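Long-range contacts in cellulase (Uncultured bacterium, PDB 3WX5), which probably hydrolyses internal beta-1,4-glucosidic bonds of cellulose, as a glycoside hydrolase family 12 endoglucanase: residues 117-122 against 224-229; 108-113 against 144-149; 27-32 against 53-58; 34-39 against 79-84. All coordinates share one frame; numbering follows the deposited sequence.

Contact 1: 117-122 against 224-229; sequences RWNAAY and ELWEGG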
loop_
_atom_site.group_PDB
_atom_site.type_symbol
_atom_site.label_atom_id
_atom_site.label_comp_id
_atom_site.label_asym_id
_atom_site.label_seq_id
_atom_site.Cartn_x
_atom_site.Cartn_y
_atom_site.Cartn_z
ATOM N N ARG A 117 -12.516 -9.816 -7.018
ATOM C CA ARG A 117 -11.265 -10.430 -6.622
ATOM C C ARG A 117 -10.293 -9.295 -6.335
ATOM O O ARG A 117 -10.015 -8.480 -7.221
ATOM C CB ARG A 117 -10.741 -11.317 -7.770
ATOM C CG ARG A 117 -11.759 -12.408 -8.165
ATOM C CD ARG A 117 -11.145 -13.403 -9.168
ATOM N NE ARG A 117 -10.162 -14.237 -8.467
ATOM C CZ ARG A 117 -8.889 -14.374 -8.821
ATOM N NH1 ARG A 117 -8.425 -13.762 -9.921
ATOM N NH2 ARG A 117 -8.078 -15.118 -8.076
ATOM N N TRP A 118 -9.888 -9.175 -5.074
ATOM C CA TRP A 118 -9.198 -7.971 -4.579
ATOM C C TRP A 118 -8.507 -8.306 -3.264
ATOM O O TRP A 118 -8.731 -9.383 -2.673
ATOM C CB TRP A 118 -10.184 -6.805 -4.344
ATOM C CG TRP A 118 -11.375 -7.213 -3.468
ATOM C CD1 TRP A 118 -12.620 -7.609 -3.909
ATOM C CD2 TRP A 118 -11.424 -7.263 -2.030
ATOM N NE1 TRP A 118 -13.411 -7.936 -2.835
ATOM C CE2 TRP A 118 -12.706 -7.747 -1.672
ATOM C CE3 TRP A 118 -10.523 -6.929 -1.011
ATOM C CZ2 TRP A 118 -13.082 -7.963 -0.344
ATOM C CZ3 TRP A 118 -10.909 -7.129 0.336
ATOM C CH2 TRP A 118 -12.184 -7.640 0.646
ATOM N N ASN A 119 -7.588 -7.436 -2.859
ATOM C CA ASN A 119 -7.043 -7.498 -1.511
ATOM C C ASN A 119 -7.070 -6.108 -0.901
ATOM O O ASN A 119 -7.385 -5.141 -1.612
ATOM C CB ASN A 119 -5.622 -8.074 -1.520
ATOM C CG ASN A 119 -4.587 -7.135 -2.157
ATOM O OD1 ASN A 119 -4.717 -5.905 -2.111
ATOM N ND2 ASN A 119 -3.477 -7.721 -2.613
ATOM N N ALA A 120 -6.890 -6.036 0.420
ATOM C CA ALA A 120 -6.698 -4.754 1.107
ATOM C C ALA A 120 -5.326 -4.845 1.749
ATOM O O ALA A 120 -5.061 -5.789 2.490
ATOM C CB ALA A 120 -7.788 -4.569 2.205
ATOM N N ALA A 121 -4.417 -3.942 1.373
ATOM C CA ALA A 121 -2.997 -4.188 1.596
ATOM C C ALA A 121 -2.195 -2.899 1.651
ATOM O O ALA A 121 -2.414 -1.989 0.850
ATOM C CB ALA A 121 -2.427 -5.124 0.526
ATOM N N TYR A 122 -1.266 -2.833 2.600
ATOM C CA TYR A 122 -0.229 -1.787 2.581
ATOM C C TYR A 122 0.746 -2.120 1.435
ATOM O O TYR A 122 0.916 -3.288 1.080
ATOM C CB TYR A 122 0.526 -1.818 3.904
ATOM C CG TYR A 122 -0.174 -1.078 5.019
ATOM C CD1 TYR A 122 -1.190 -1.682 5.763
ATOM C CD2 TYR A 122 0.124 0.244 5.274
ATOM C CE1 TYR A 122 -1.822 -0.992 6.783
ATOM C CE2 TYR A 122 -0.482 0.930 6.298
ATOM C CZ TYR A 122 -1.482 0.321 7.025
ATOM O OH TYR A 122 -2.112 1.002 8.051
ATOM N N GLU A 224 -5.573 -3.840 -3.993
ATOM C CA GLU A 224 -5.245 -4.320 -5.331
ATOM C C GLU A 224 -6.497 -4.944 -5.929
ATOM O O GLU A 224 -7.112 -5.834 -5.330
ATOM C CB GLU A 224 -4.082 -5.317 -5.321
ATOM C CG GLU A 224 -2.752 -4.721 -4.835
ATOM C CD GLU A 224 -1.569 -5.648 -5.099
ATOM O OE1 GLU A 224 -1.517 -6.759 -4.525
ATOM O OE2 GLU A 224 -0.712 -5.290 -5.929
ATOM N N LEU A 225 -6.849 -4.525 -7.139
ATOM C CA LEU A 225 -8.076 -5.022 -7.758
ATOM C C LEU A 225 -7.720 -5.897 -8.965
ATOM O O LEU A 225 -6.998 -5.460 -9.851
ATOM C CB LEU A 225 -8.937 -3.843 -8.206
ATOM C CG LEU A 225 -9.303 -2.883 -7.076
ATOM C CD1 LEU A 225 -10.146 -1.756 -7.618
ATOM C CD2 LEU A 225 -10.000 -3.637 -5.920
ATOM N N TRP A 226 -8.190 -7.151 -8.972
ATOM C CA TRP A 226 -8.113 -7.968 -10.174
ATOM C C TRP A 226 -9.461 -7.958 -10.922
ATOM O O TRP A 226 -9.505 -7.959 -12.151
ATOM C CB TRP A 226 -7.751 -9.409 -9.838
ATOM C CG TRP A 226 -6.313 -9.636 -9.378
ATOM C CD1 TRP A 226 -5.299 -10.202 -10.104
ATOM C CD2 TRP A 226 -5.815 -9.482 -8.045
ATOM N NE1 TRP A 226 -4.182 -10.369 -9.310
ATOM C CE2 TRP A 226 -4.487 -9.959 -8.035
ATOM C CE3 TRP A 226 -6.349 -8.941 -6.866
ATOM C CZ2 TRP A 226 -3.678 -9.902 -6.899
ATOM C CZ3 TRP A 226 -5.537 -8.907 -5.726
ATOM C CH2 TRP A 226 -4.229 -9.414 -5.753
ATOM N N GLU A 227 -10.560 -7.987 -10.158
ATOM C CA GLU A 227 -11.896 -8.110 -10.746
ATOM C C GLU A 227 -12.837 -7.309 -9.860
ATOM O O GLU A 227 -12.866 -7.515 -8.650
ATOM C CB GLU A 227 -12.305 -9.583 -10.757
ATOM C CG GLU A 227 -13.293 -9.999 -11.832
ATOM C CD GLU A 227 -13.249 -11.524 -12.016
ATOM O OE1 GLU A 227 -13.638 -12.212 -11.067
ATOM O OE2 GLU A 227 -12.605 -12.031 -12.970
ATOM N N GLY A 228 -13.550 -6.346 -10.439
ATOM C CA GLY A 228 -14.531 -5.579 -9.646
ATOM C C GLY A 228 -13.908 -4.665 -8.607
ATOM O O GLY A 228 -12.815 -4.127 -8.812
ATOM N N GLY A 229 -14.590 -4.498 -7.475
ATOM C CA GLY A 229 -14.071 -3.632 -6.417
ATOM C C GLY A 229 -15.062 -2.593 -5.902
ATOM O O GLY A 229 -14.839 -1.967 -4.859
HETATM O O HOH W 1 -9.521 -12.384 -12.126
#
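Asn119 and Glu224 are held by three hydrogen bonds: N of Asn119 donates to O of Glu224 at 3.0 Å, the backbone N of Glu224 donates to OD1 of Asn119 at 2.9 Å, from well above the carbonyl plane, and ND2 of Asn119 gives an N-H to the anti lone pair of Glu224 OE1, also at 2.9 Å. With CG of Asn119 set between its own N and carbonyl carbon (chi1 70°), the amide lies only 23° from the plane of the carboxylate. Its ND2 also meets the edge of the Trp226 ring, 3.6 Å from CH2. A leucine here would probably leave the N-H of Glu224 without its side-chain acceptor and OE1 without the amide donor. At the other end is a classic beta bulge, where O of Arg117 accepts from both Trp226 N and Glu227 N. Along Arg117, CB packs on Glu227 CB at 3.8 Å, then CG and CD pass Glu227 OE1, CD at 3.4 Å. At the tip NH1 donates to a water 2.8 Å away that links it to Glu227 OE2; NH1 also pairs with Asp71, and NH2 bonds Gly150 O. Trp118 turns to the other face, its CB 3.5 Å from Leu225 CD2. This antiparallel pairing joins strand 117-127 to the end of strand 215-225 in one sheet of the beta-jelly-roll sandwich, with strand 140-149 bonded along the other edge of 117-127.

Contact 2: 108-113 against 144-149; sequences WRLTPI and IWLNWR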
loop_
_atom_site.group_PDB
_atom_site.type_symbol
_atom_site.label_atom_id
_atom_site.label_comp_id
_atom_site.label_asym_id
_atom_site.label_seq_id
_atom_site.Cartn_x
_atom_site.Cartn_y
_atom_site.Cartn_z
ATOM N N TRP A 108 -5.459 2.104 10.026
ATOM C CA TRP A 108 -6.278 2.038 8.815
ATOM C C TRP A 108 -7.538 1.243 9.124
ATOM O O TRP A 108 -7.500 0.296 9.902
ATOM C CB TRP A 108 -5.514 1.340 7.676
ATOM C CG TRP A 108 -6.204 1.445 6.319
ATOM C CD1 TRP A 108 -6.750 2.578 5.745
ATOM C CD2 TRP A 108 -6.311 0.409 5.329
ATOM N NE1 TRP A 108 -7.314 2.257 4.521
ATOM C CE2 TRP A 108 -7.041 0.940 4.237
ATOM C CE3 TRP A 108 -5.888 -0.930 5.274
ATOM C CZ2 TRP A 108 -7.255 0.215 3.059
ATOM C CZ3 TRP A 108 -6.145 -1.666 4.113
ATOM C CH2 TRP A 108 -6.848 -1.100 3.036
ATOM N N ARG A 109 -8.635 1.580 8.454
ATOM C CA ARG A 109 -9.853 0.781 8.548
ATOM C C ARG A 109 -10.370 0.550 7.132
ATOM O O ARG A 109 -10.387 1.463 6.317
ATOM C CB ARG A 109 -10.909 1.513 9.371
ATOM C CG ARG A 109 -12.211 0.737 9.533
ATOM C CD ARG A 109 -13.140 1.392 10.585
ATOM N NE ARG A 109 -13.747 2.622 10.078
ATOM C CZ ARG A 109 -14.802 2.646 9.263
ATOM N NH1 ARG A 109 -15.356 1.514 8.853
ATOM N NH2 ARG A 109 -15.284 3.797 8.832
ATOM N N LEU A 110 -10.747 -0.682 6.833
ATOM C CA LEU A 110 -11.255 -0.981 5.511
ATOM C C LEU A 110 -12.672 -1.549 5.623
ATOM O O LEU A 110 -13.043 -2.197 6.631
ATOM C CB LEU A 110 -10.318 -1.952 4.799
ATOM C CG LEU A 110 -10.197 -3.324 5.495
ATOM C CD1 LEU A 110 -10.846 -4.420 4.679
ATOM C CD2 LEU A 110 -8.752 -3.683 5.840
ATOM N N THR A 111 -13.465 -1.302 4.594
ATOM C CA THR A 111 -14.780 -1.915 4.498
ATOM C C THR A 111 -14.732 -2.915 3.338
ATOM O O THR A 111 -14.572 -2.518 2.178
ATOM C CB THR A 111 -15.862 -0.820 4.273
ATOM O OG1 THR A 111 -15.779 0.147 5.336
ATOM C CG2 THR A 111 -17.270 -1.441 4.250
ATOM N N PRO A 112 -14.812 -4.220 3.650
ATOM C CA PRO A 112 -14.763 -5.262 2.628
ATOM C C PRO A 112 -16.061 -5.359 1.831
ATOM O O PRO A 112 -17.067 -4.697 2.180
ATOM C CB PRO A 112 -14.555 -6.546 3.430
ATOM C CG PRO A 112 -15.028 -6.242 4.804
ATOM C CD PRO A 112 -15.214 -4.744 4.962
ATOM N N ILE A 113 -16.013 -6.095 0.720
ATOM C CA ILE A 113 -17.235 -6.390 -0.063
ATOM C C ILE A 113 -17.369 -7.893 -0.310
ATOM O O ILE A 113 -16.398 -8.632 -0.150
ATOM C CB ILE A 113 -17.256 -5.636 -1.418
ATOM C CG1 ILE A 113 -16.013 -5.962 -2.265
ATOM C CG2 ILE A 113 -17.369 -4.141 -1.194
ATOM C CD1 ILE A 113 -16.117 -5.386 -3.698
ATOM N N ILE A 144 1.618 -5.691 2.904
ATOM C CA ILE A 144 1.028 -6.293 4.099
ATOM C C ILE A 144 -0.440 -6.475 3.809
ATOM O O ILE A 144 -1.171 -5.486 3.718
ATOM C CB ILE A 144 1.173 -5.397 5.324
ATOM C CG1 ILE A 144 2.662 -5.137 5.598
ATOM C CG2 ILE A 144 0.545 -6.102 6.549
ATOM C CD1 ILE A 144 2.943 -4.053 6.645
ATOM N N TRP A 145 -0.842 -7.726 3.577
ATOM C CA TRP A 145 -2.202 -8.029 3.125
ATOM C C TRP A 145 -3.064 -8.308 4.359
ATOM O O TRP A 145 -2.760 -9.207 5.139
ATOM C CB TRP A 145 -2.215 -9.286 2.237
ATOM C CG TRP A 145 -1.573 -9.149 0.851
ATOM C CD1 TRP A 145 -0.534 -8.319 0.483
ATOM C CD2 TRP A 145 -1.937 -9.886 -0.328
ATOM N NE1 TRP A 145 -0.264 -8.479 -0.871
ATOM C CE2 TRP A 145 -1.077 -9.468 -1.373
ATOM C CE3 TRP A 145 -2.878 -10.902 -0.587
ATOM C CZ2 TRP A 145 -1.192 -9.960 -2.680
ATOM C CZ3 TRP A 145 -2.961 -11.438 -1.888
ATOM C CH2 TRP A 145 -2.108 -10.977 -2.908
ATOM N N LEU A 146 -4.144 -7.547 4.513
ATOM C CA LEU A 146 -5.001 -7.629 5.698
ATOM C C LEU A 146 -6.312 -8.356 5.429
ATOM O O LEU A 146 -6.910 -8.946 6.339
ATOM C CB LEU A 146 -5.316 -6.221 6.222
ATOM C CG LEU A 146 -4.063 -5.414 6.585
ATOM C CD1 LEU A 146 -4.469 -3.997 6.920
ATOM C CD2 LEU A 146 -3.295 -6.074 7.769
ATOM N N ASN A 147 -6.754 -8.327 4.174
ATOM C CA ASN A 147 -8.064 -8.877 3.813
ATOM C C ASN A 147 -8.101 -9.033 2.274
ATOM O O ASN A 147 -7.221 -8.542 1.571
ATOM C CB ASN A 147 -9.188 -7.931 4.314
ATOM C CG ASN A 147 -10.465 -8.671 4.705
ATOM O OD1 ASN A 147 -11.140 -8.337 5.712
ATOM N ND2 ASN A 147 -10.824 -9.661 3.909
ATOM N N TRP A 148 -9.016 -9.845 1.772
ATOM C CA TRP A 148 -9.020 -10.190 0.339
ATOM C C TRP A 148 -10.251 -11.032 0.033
ATOM O O TRP A 148 -10.953 -11.466 0.943
ATOM C CB TRP A 148 -7.762 -10.999 -0.031
ATOM C CG TRP A 148 -7.689 -12.313 0.706
ATOM C CD1 TRP A 148 -8.300 -13.500 0.355
ATOM C CD2 TRP A 148 -6.981 -12.570 1.919
ATOM N NE1 TRP A 148 -8.004 -14.477 1.279
ATOM C CE2 TRP A 148 -7.221 -13.924 2.266
ATOM C CE3 TRP A 148 -6.205 -11.775 2.775
ATOM C CZ2 TRP A 148 -6.722 -14.492 3.435
ATOM C CZ3 TRP A 148 -5.724 -12.336 3.951
ATOM C CH2 TRP A 148 -6.000 -13.688 4.274
ATOM N N ARG A 149 -10.495 -11.256 -1.256
ATOM C CA ARG A 149 -11.549 -12.145 -1.674
ATOM C C ARG A 149 -11.117 -12.795 -2.952
ATOM O O ARG A 149 -10.490 -12.154 -3.773
ATOM C CB ARG A 149 -12.839 -11.364 -1.906
ATOM C CG ARG A 149 -13.983 -12.260 -2.336
ATOM C CD ARG A 149 -15.264 -11.459 -2.565
ATOM N NE ARG A 149 -16.248 -12.251 -3.306
ATOM C CZ ARG A 149 -17.131 -13.056 -2.729
ATOM N NH1 ARG A 149 -17.167 -13.155 -1.395
ATOM N NH2 ARG A 149 -17.997 -13.736 -3.481
#
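Trp108 turns the six-membered edge of its indole to Leu146, whose CD1 lies close to the ring plane, 3.8 Å from CE3. One step along, Leu110 sends CD1 to CB of Asn147 at 3.9 Å, while its CB rests on one face of the Trp108 ring, about 4.0 Å above the plane and toward the rim. Further out the packing thins: CD of the extended Arg149 passes 3.9 Å from O of Ile113. These are meetings between the two layers of a beta-sandwich. Strands 108-111 and 144-149 belong to different sheets, run nearly parallel, and come no closer than 9.2 Å between axes, so mostly side chains fill the interval. Two consecutive residues, Leu146 and Asn147, can both point inward because they form a classic beta bulge opposite Ala120. In the second shell, NE1 of Trp108 is bonded to Ser234 OG, which helps set the turn of the indole, and the ring also meets Phe223, which touches Leu110 as well. Ile113 and Arg149 both rest on Trp118.

Contact 3: 27-32 against 53-58; sequences GSRDVA and IGLETG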
loop_
_atom_site.group_PDB
_atom_site.type_symbol
_atom_site.label_atom_id
_atom_site.label_comp_id
_atom_site.label_asym_id
_atom_site.label_seq_id
_atom_site.Cartn_x
_atom_site.Cartn_y
_atom_site.Cartn_z
ATOM N N GLY A 27 -5.463 9.708 -11.852
ATOM C CA GLY A 27 -5.995 10.855 -11.130
ATOM C C GLY A 27 -5.542 10.812 -9.682
ATOM O O GLY A 27 -5.168 9.741 -9.173
ATOM N N SER A 28 -5.427 11.991 -9.067
ATOM C CA SER A 28 -4.998 12.077 -7.661
ATOM C C SER A 28 -5.598 13.296 -6.956
ATOM O O SER A 28 -6.027 14.269 -7.613
ATOM C CB SER A 28 -3.475 12.162 -7.592
ATOM O OG SER A 28 -3.030 13.378 -8.198
ATOM N N ARG A 29 -5.575 13.274 -5.625
ATOM C CA ARG A 29 -5.896 14.462 -4.825
ATOM C C ARG A 29 -4.973 14.544 -3.615
ATOM O O ARG A 29 -4.709 13.537 -2.954
ATOM C CB ARG A 29 -7.350 14.428 -4.318
ATOM C CG ARG A 29 -8.429 14.680 -5.406
ATOM C CD ARG A 29 -8.467 16.155 -5.899
ATOM N NE ARG A 29 -9.589 16.406 -6.815
ATOM C CZ ARG A 29 -9.600 16.070 -8.103
ATOM N NH1 ARG A 29 -8.587 15.393 -8.624
ATOM N NH2 ARG A 29 -10.646 16.371 -8.870
ATOM N N ASP A 30 -4.498 15.744 -3.323
ATOM C CA ASP A 30 -3.926 16.022 -2.019
ATOM C C ASP A 30 -5.036 16.053 -0.989
ATOM O O ASP A 30 -6.115 16.603 -1.252
ATOM C CB ASP A 30 -3.152 17.354 -2.030
ATOM C CG ASP A 30 -1.981 17.337 -2.994
ATOM O OD1 ASP A 30 -1.221 16.344 -2.997
ATOM O OD2 ASP A 30 -1.792 18.327 -3.728
ATOM N N VAL A 31 -4.780 15.438 0.170
ATOM C CA VAL A 31 -5.752 15.396 1.253
ATOM C C VAL A 31 -5.118 15.723 2.605
ATOM O O VAL A 31 -3.880 15.668 2.771
ATOM C CB VAL A 31 -6.481 13.993 1.359
ATOM C CG1 VAL A 31 -7.184 13.633 0.049
ATOM C CG2 VAL A 31 -5.477 12.926 1.765
ATOM N N ALA A 32 -5.976 16.025 3.587
ATOM C CA ALA A 32 -5.555 16.269 4.962
ATOM C C ALA A 32 -4.511 17.372 5.005
ATOM O O ALA A 32 -3.442 17.216 5.614
ATOM C CB ALA A 32 -5.004 14.986 5.592
ATOM N N ILE A 53 -13.446 10.669 -2.929
ATOM C CA ILE A 53 -12.378 10.976 -1.955
ATOM C C ILE A 53 -12.777 12.107 -1.008
ATOM O O ILE A 53 -13.058 13.236 -1.448
ATOM C CB ILE A 53 -11.070 11.435 -2.647
ATOM C CG1 ILE A 53 -10.674 10.476 -3.769
ATOM C CG2 ILE A 53 -9.918 11.493 -1.621
ATOM C CD1 ILE A 53 -9.508 10.979 -4.594
ATOM N N GLY A 54 -12.682 11.839 0.287
ATOM C CA GLY A 54 -12.879 12.873 1.301
ATOM C C GLY A 54 -11.623 13.723 1.383
ATOM O O GLY A 54 -10.535 13.215 1.633
ATOM N N LEU A 55 -11.745 15.010 1.077
ATOM C CA LEU A 55 -10.555 15.857 0.982
ATOM C C LEU A 55 -9.860 16.156 2.319
ATOM O O LEU A 55 -8.677 16.496 2.337
ATOM C CB LEU A 55 -10.874 17.160 0.233
ATOM C CG LEU A 55 -11.299 16.944 -1.218
ATOM C CD1 LEU A 55 -11.731 18.264 -1.886
ATOM C CD2 LEU A 55 -10.224 16.215 -2.018
ATOM N N GLU A 56 -10.585 16.037 3.430
ATOM C CA GLU A 56 -9.998 16.298 4.743
ATOM C C GLU A 56 -9.363 15.045 5.351
ATOM O O GLU A 56 -8.285 15.118 5.923
ATOM C CB GLU A 56 -11.053 16.895 5.689
ATOM C CG GLU A 56 -11.394 18.361 5.342
ATOM C CD GLU A 56 -12.701 18.854 5.981
ATOM O OE1 GLU A 56 -13.239 18.165 6.875
ATOM O OE2 GLU A 56 -13.153 19.968 5.629
ATOM N N THR A 57 -10.073 13.920 5.277
ATOM C CA THR A 57 -9.622 12.680 5.903
ATOM C C THR A 57 -8.775 11.834 4.955
ATOM O O THR A 57 -8.042 10.941 5.392
ATOM C CB THR A 57 -10.813 11.835 6.340
ATOM O OG1 THR A 57 -11.585 11.475 5.184
ATOM C CG2 THR A 57 -11.689 12.607 7.339
ATOM N N GLY A 58 -8.974 12.029 3.655
ATOM C CA GLY A 58 -8.439 11.107 2.669
ATOM C C GLY A 58 -9.178 9.787 2.578
ATOM O O GLY A 58 -8.809 8.937 1.758
#
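Ala32 and Val31 meet Leu55 through the backbone: N of Ala32 donates to O of Leu55 at 3.0 Å, and the same oxygen receives a CA-H contact from Val31, while 55-57 wind in helical angles closed by Gly58 N on Gly54 O. Val31 then fits into this turn, CG2 3.6 Å from Gly58 CA and CG1 3.9 Å from CG2 of Ile53. Gly58 has a positive phi (74°), and a CB there would run into Val31 CG2. Strand 28-31 belongs to one sheet of the beta-sandwich and strand 49-54 to the other, so the contact joins the two layers near their margin, with Tyr36 and Val38 on the same sheet as Val31 also packing against it. Nearer the surface, Arg29 lays its aliphatic part across Ile53 and Leu55: CG is 3.9 Å from Ile53 CD1, and CB is 4.1 Å from Leu55 CD2. A bend at chi2 (-71°) folds its guanidinium back, and NH1 donates to Ser28 O at 3.0 Å, with that oxygen in the guanidinium plane.

Contact 4: 34-39 against 79-84; sequences GRYRVI and IYLGCH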
loop_
_atom_site.group_PDB
_atom_site.type_symbol
_atom_site.label_atom_id
_atom_site.label_comp_id
_atom_site.label_asym_id
_atom_site.label_seq_id
_atom_site.Cartn_x
_atom_site.Cartn_y
_atom_site.Cartn_z
ATOM N N GLY A 34 -2.517 18.204 2.768
ATOM C CA GLY A 34 -1.293 17.868 2.050
ATOM C C GLY A 34 -0.473 16.788 2.723
ATOM O O GLY A 34 0.573 16.400 2.207
ATOM N N ARG A 35 -0.933 16.291 3.870
ATOM C CA ARG A 35 -0.136 15.306 4.582
ATOM C C ARG A 35 -0.137 13.953 3.844
ATOM O O ARG A 35 0.833 13.207 3.912
ATOM C CB ARG A 35 -0.595 15.136 6.030
ATOM C CG ARG A 35 0.144 13.990 6.722
ATOM C CD ARG A 35 0.132 14.093 8.231
ATOM N NE ARG A 35 0.773 12.914 8.813
ATOM C CZ ARG A 35 2.085 12.770 8.986
ATOM N NH1 ARG A 35 2.927 13.743 8.658
ATOM N NH2 ARG A 35 2.559 11.660 9.524
ATOM N N TYR A 36 -1.255 13.621 3.198
ATOM C CA TYR A 36 -1.366 12.382 2.423
ATOM C C TYR A 36 -1.830 12.706 1.007
ATOM O O TYR A 36 -2.233 13.830 0.721
ATOM C CB TYR A 36 -2.336 11.370 3.082
ATOM C CG TYR A 36 -2.028 11.069 4.525
ATOM C CD1 TYR A 36 -0.826 10.465 4.897
ATOM C CD2 TYR A 36 -2.917 11.431 5.531
ATOM C CE1 TYR A 36 -0.508 10.287 6.244
ATOM C CE2 TYR A 36 -2.623 11.209 6.872
ATOM C CZ TYR A 36 -1.416 10.669 7.210
ATOM O OH TYR A 36 -1.108 10.486 8.535
ATOM N N ARG A 37 -1.741 11.723 0.124
ATOM C CA ARG A 37 -2.221 11.852 -1.244
ATOM C C ARG A 37 -3.017 10.611 -1.565
ATOM O O ARG A 37 -2.579 9.514 -1.229
ATOM C CB ARG A 37 -1.023 11.885 -2.169
ATOM C CG ARG A 37 -1.323 12.390 -3.558
ATOM C CD ARG A 37 -0.177 13.291 -4.002
ATOM N NE ARG A 37 0.003 13.180 -5.431
ATOM C CZ ARG A 37 -0.622 13.940 -6.312
ATOM N NH1 ARG A 37 -1.438 14.903 -5.894
ATOM N NH2 ARG A 37 -0.421 13.743 -7.609
ATOM N N VAL A 38 -4.097 10.767 -2.323
ATOM C CA VAL A 38 -4.901 9.631 -2.756
ATOM C C VAL A 38 -4.814 9.496 -4.284
ATOM O O VAL A 38 -4.822 10.500 -5.015
ATOM C CB VAL A 38 -6.370 9.777 -2.313
ATOM C CG1 VAL A 38 -7.234 8.621 -2.872
ATOM C CG2 VAL A 38 -6.442 9.816 -0.769
ATOM N N ILE A 39 -4.632 8.265 -4.757
ATOM C CA ILE A 39 -4.402 8.050 -6.187
ATOM C C ILE A 39 -5.378 7.006 -6.680
ATOM O O ILE A 39 -5.585 5.988 -6.005
ATOM C CB ILE A 39 -2.935 7.604 -6.473
ATOM C CG1 ILE A 39 -2.484 6.485 -5.515
ATOM C CG2 ILE A 39 -1.972 8.803 -6.399
ATOM C CD1 ILE A 39 -1.095 5.901 -5.865
ATOM N N ILE A 79 -3.948 5.392 -0.632
ATOM C CA ILE A 79 -3.587 6.632 0.027
ATOM C C ILE A 79 -2.153 6.452 0.538
ATOM O O ILE A 79 -1.732 5.329 0.841
ATOM C CB ILE A 79 -4.548 6.972 1.198
ATOM C CG1 ILE A 79 -4.126 8.276 1.885
ATOM C CG2 ILE A 79 -4.742 5.779 2.188
ATOM C CD1 ILE A 79 -5.258 8.919 2.744
ATOM N N TYR A 80 -1.378 7.529 0.535
ATOM C CA TYR A 80 0.023 7.396 0.929
ATOM C C TYR A 80 0.603 8.609 1.628
ATOM O O TYR A 80 0.168 9.758 1.413
ATOM C CB TYR A 80 0.908 6.963 -0.260
ATOM C CG TYR A 80 1.145 8.002 -1.330
ATOM C CD1 TYR A 80 2.253 8.844 -1.271
ATOM C CD2 TYR A 80 0.374 8.020 -2.493
ATOM C CE1 TYR A 80 2.503 9.784 -2.282
ATOM C CE2 TYR A 80 0.636 8.929 -3.525
ATOM C CZ TYR A 80 1.699 9.813 -3.406
ATOM O OH TYR A 80 1.977 10.701 -4.428
ATOM N N LEU A 81 1.647 8.324 2.405
ATOM C CA LEU A 81 2.606 9.301 2.881
ATOM C C LEU A 81 3.933 9.066 2.171
ATOM O O LEU A 81 4.333 7.918 1.965
ATOM C CB LEU A 81 2.813 9.095 4.380
ATOM C CG LEU A 81 3.820 10.096 4.957
ATOM C CD1 LEU A 81 3.134 11.155 5.772
ATOM C CD2 LEU A 81 4.841 9.337 5.781
ATOM N N GLY A 82 4.597 10.144 1.762
ATOM C CA GLY A 82 5.899 10.023 1.121
ATOM C C GLY A 82 5.860 10.310 -0.383
ATOM O O GLY A 82 5.099 11.177 -0.837
ATOM N N CYS A 83 6.712 9.602 -1.127
ATOM C CA CYS A 83 6.991 9.866 -2.537
ATOM C C CYS A 83 6.694 8.629 -3.391
ATOM O O CYS A 83 7.393 7.615 -3.300
ATOM C CB CYS A 83 8.451 10.296 -2.735
ATOM S SG CYS A 83 8.970 11.744 -1.724
ATOM N N HIS A 84 5.633 8.742 -4.188
ATOM C CA HIS A 84 5.158 7.710 -5.088
ATOM C C HIS A 84 5.553 8.081 -6.515
ATOM O O HIS A 84 4.970 9.002 -7.097
ATOM C CB HIS A 84 3.620 7.641 -4.966
ATOM C CG HIS A 84 2.981 6.622 -5.846
ATOM N ND1 HIS A 84 2.802 5.309 -5.457
ATOM C CD2 HIS A 84 2.456 6.724 -7.091
ATOM C CE1 HIS A 84 2.265 4.630 -6.456
ATOM N NE2 HIS A 84 2.024 5.471 -7.451
HETATM O O HOH W 2 0.730 10.827 -6.767
#
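Arg37 and Tyr80, an antiparallel hydrogen-bonded pair, exchange two backbone hydrogen bonds, Arg37 N to Tyr80 O at 3.0 Å and Tyr80 N to Arg37 O at 2.9 Å. Beyond the sheet a water joins their tips, accepting from Arg37 NE at 2.8 Å and donating to Tyr80 OH at 2.7 Å; the direct bond from NE to OH is weak. The phenol oxygen also pairs with Ala87 O, and Arg37 NH1 forms a salt bridge with Asp30. The two side chains run side by side with their planes 89° apart; OH lies at the edge of the guanidinium, and CB of Arg37 sits 3.6 Å above the ring, toward its rim. The opposite face takes CB of His84, and Ile39 CG2 comes in at the edge. A serine in place of Tyr80 would probably rob the water of its acceptor and leave Arg37 CB and His84 CB without the ring between them. Ile39, whose CG1 lies between N and the carbonyl carbon (chi1 47°), aims CD1 over the His84 imidazole, 3.5 Å from NE2. On the face of Val38 and Ile79, CG2 of the valine meets CD1 of the isoleucine at 3.8 Å. Leu81 CD1 stands over the centre of the Arg35 guanidinium, 3.7 Å from CZ. Carbon packed on flat faces, with polar atoms bonded at the rims, lets the charge of Arg37 and the hydroxyl of Tyr80 keep partners in a largely buried contact.

From the N terminus, contact 3 closes first, bringing 53-58 back to 27-32; 34-39 lies inside that loop but finds its mate outside, at 79-84, so contacts 3 and 4 cross. They touch, because strands 28-31 and 36-39 are bonded neighbours. Both are complete before 108-113 begins. Contacts 2 and 1 then cross in their turn: 117-122 falls between 108-113 and 144-149, yet reaches on over about a hundred residues to 224-229. Strand 215-225 borders both 78-80 and 117-127, so contacts 4 and 1 belong to one continuous sheet, whereas contacts 2 and 3 tie that sheet to the other layer of the sandwich, their centres about 20 Å apart.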